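Local coordinates for protein zebrafish RNase5 (Danio rerio, PDB 3LJE) that probably cleaves RNA as a member of the pancreatic ribonuclease family, related to the angiogenins, at residues K56-I59 / T60-C63. Numbering follows the deposited sequence.
Sequences KDRI and TTVC
Thr60 grips the carbonyl of Lys56 twice, one turn back along the helix. Thr60 N gives the regular i-to-i+4 bond to Lys56 O at 2.9 Å. Thr60 OG1 donates to the same Lys56 O at 2.8 Å. The two donors come from opposite faces of the carbonyl plane, OG1 standing 38° above it. With OG1 beside its own backbone N (chi1 -65°), the hydroxyl is turned back along the helix toward that oxygen.

Thr61 repeats the idea one residue on, but over a shorter span and with a different first torsion. Here chi1 of 65° places OG1 between N and C. Thr61 OG1 donates a hydrogen bond of 2.6 Å to Arg58 O and lies in that carbonyl plane. A threonine hydroxyl bonding back to a carbonyl three or four residues earlier is a familiar helix feature: Thr60 uses i-4, Thr61 i-3. The amide of Thr61 makes two weak bonds, to Asp57 O and Arg58 O. Val62 N then bonds Ile59 O at 2.9 Å, an i-to-i+3 step.

Ile59 turns its side chain off this chain of bonds, packing on Phe14 of helix 8-18 and Phe80 of strand 80-89. Val62 also rests on Phe80, Thr60 touches Pro116 of strand 115-119, and the Cys63-Cys111 disulfide ties this turn to strand 97-112.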
ATOM      1  N   LYS A  56       2.139  10.944   1.933  1.00 19.18           N
ATOM      2  CA  LYS A  56       1.796  10.755   0.529  1.00 20.14           C
ATOM      3  C   LYS A  56       2.677  11.577  -0.371  1.00 20.98           C
ATOM      4  O   LYS A  56       3.049  11.111  -1.461  1.00 19.82           O
ATOM      5  CB  LYS A  56       0.339  11.126   0.243  1.00 22.41           C
ATOM      6  CG  LYS A  56      -0.004  12.541   0.697  1.00 26.02           C
ATOM      7  CD  LYS A  56      -1.476  12.805   0.381  1.00 27.92           C
ATOM      8  CE  LYS A  56      -1.878  14.274   0.683  1.00 33.06           C
ATOM      9  NZ  LYS A  56      -3.395  14.306   0.532  1.00 36.75           N
ATOM     10  N   ASP A  57       3.037  12.790   0.029  1.00 20.28           N
ATOM     11  CA  ASP A  57       3.898  13.577  -0.863  1.00 22.24           C
ATOM     12  C   ASP A  57       5.282  12.892  -1.114  1.00 20.21           C
ATOM     13  O   ASP A  57       5.795  12.919  -2.248  1.00 19.59           O
ATOM     14  CB  ASP A  57       4.175  14.995  -0.302  1.00 27.45           C
ATOM     15  CG  ASP A  57       2.926  15.900  -0.329  1.00 33.02           C
ATOM     16  OD1 ASP A  57       1.882  15.474  -0.838  1.00 34.21           O
ATOM     17  OD2 ASP A  57       3.004  17.048   0.174  1.00 38.31           O
ATOM     18  N   ARG A  58       5.887  12.346  -0.076  1.00 16.33           N
ATOM     19  CA  ARG A  58       7.195  11.757  -0.266  1.00 17.70           C
ATOM     20  C   ARG A  58       7.072  10.492  -1.121  1.00 19.25           C
ATOM     21  O   ARG A  58       7.914  10.214  -1.955  1.00 19.83           O
ATOM     22  CB  ARG A  58       7.844  11.379   1.086  1.00 17.33           C
ATOM     23  CG  ARG A  58       9.400  11.175   0.821  1.00 19.95           C
ATOM     24  CD  ARG A  58      10.284  11.216   2.086  1.00 22.44           C
ATOM     25  NE  ARG A  58      10.041   9.982   2.842  1.00 19.62           N
ATOM     26  CZ  ARG A  58      10.801   8.890   2.699  1.00 19.93           C
ATOM     27  NH1 ARG A  58      11.863   8.828   1.815  1.00 19.05           N
ATOM     28  NH2 ARG A  58      10.551   7.850   3.465  1.00 18.75           N
ATOM     29  N   ILE A  59       6.041   9.713  -0.864  1.00 17.07           N
ATOM     30  CA  ILE A  59       5.871   8.463  -1.641  1.00 16.65           C
ATOM     31  C   ILE A  59       5.628   8.870  -3.115  1.00 17.39           C
ATOM     32  O   ILE A  59       6.142   8.183  -4.029  1.00 16.07           O
ATOM     33  CB  ILE A  59       4.663   7.689  -1.118  1.00 17.73           C
ATOM     34  CG1 ILE A  59       5.000   7.143   0.294  1.00 17.85           C
ATOM     35  CG2 ILE A  59       4.317   6.464  -2.003  1.00 15.92           C
ATOM     36  CD1 ILE A  59       3.720   6.621   1.006  1.00 20.78           C
ATOM     37  N   THR A  60       4.889   9.947  -3.327  1.00 16.21           N
ATOM     38  CA  THR A  60       4.591  10.373  -4.720  1.00 18.85           C
ATOM     39  C   THR A  60       5.883  10.710  -5.512  1.00 21.22           C
ATOM     40  O   THR A  60       5.912  10.593  -6.753  1.00 21.67           O
ATOM     41  CB  THR A  60       3.540  11.521  -4.655  1.00 19.67           C
ATOM     42  OG1 THR A  60       2.341  10.951  -4.119  1.00 20.38           O
ATOM     43  CG2 THR A  60       3.222  12.152  -6.077  1.00 19.39           C
ATOM     44  N   THR A  61       6.946  11.145  -4.814  1.00 19.71           N
ATOM     45  CA  THR A  61       8.236  11.418  -5.509  1.00 19.09           C
ATOM     46  C   THR A  61       8.780  10.164  -6.212  1.00 18.86           C
ATOM     47  O   THR A  61       9.579  10.299  -7.127  1.00 18.04           O
ATOM     48  CB  THR A  61       9.395  11.940  -4.529  1.00 18.39           C
ATOM     49  OG1 THR A  61       9.751  10.921  -3.581  1.00 19.25           O
ATOM     50  CG2 THR A  61       8.908  13.248  -3.818  1.00 20.65           C
ATOM     51  N   VAL A  62       8.363   8.972  -5.771  1.00 17.68           N
ATOM     52  CA  VAL A  62       8.794   7.764  -6.508  1.00 18.53           C
ATOM     53  C   VAL A  62       8.234   7.801  -7.959  1.00 20.33           C
ATOM     54  O   VAL A  62       8.864   7.252  -8.914  1.00 19.43           O
ATOM     55  CB  VAL A  62       8.314   6.484  -5.803  1.00 17.51           C
ATOM     56  CG1 VAL A  62       8.761   5.183  -6.585  1.00 15.71           C
ATOM     57  CG2 VAL A  62       9.042   6.446  -4.435  1.00 17.35           C
ATOM     58  N   CYS A  63       7.093   8.458  -8.118  1.00 18.83           N
ATOM     59  CA  CYS A  63       6.474   8.552  -9.444  1.00 22.81           C
ATOM     60  C   CYS A  63       7.031   9.803 -10.142  1.00 25.14           C
ATOM     61  O   CYS A  63       6.553  10.176 -11.236  1.00 25.50           O
ATOM     62  CB  CYS A  63       4.944   8.706  -9.329  1.00 20.86           C
ATOM     63  SG  CYS A  63       4.160   7.167  -8.801  1.00 21.18           S
TER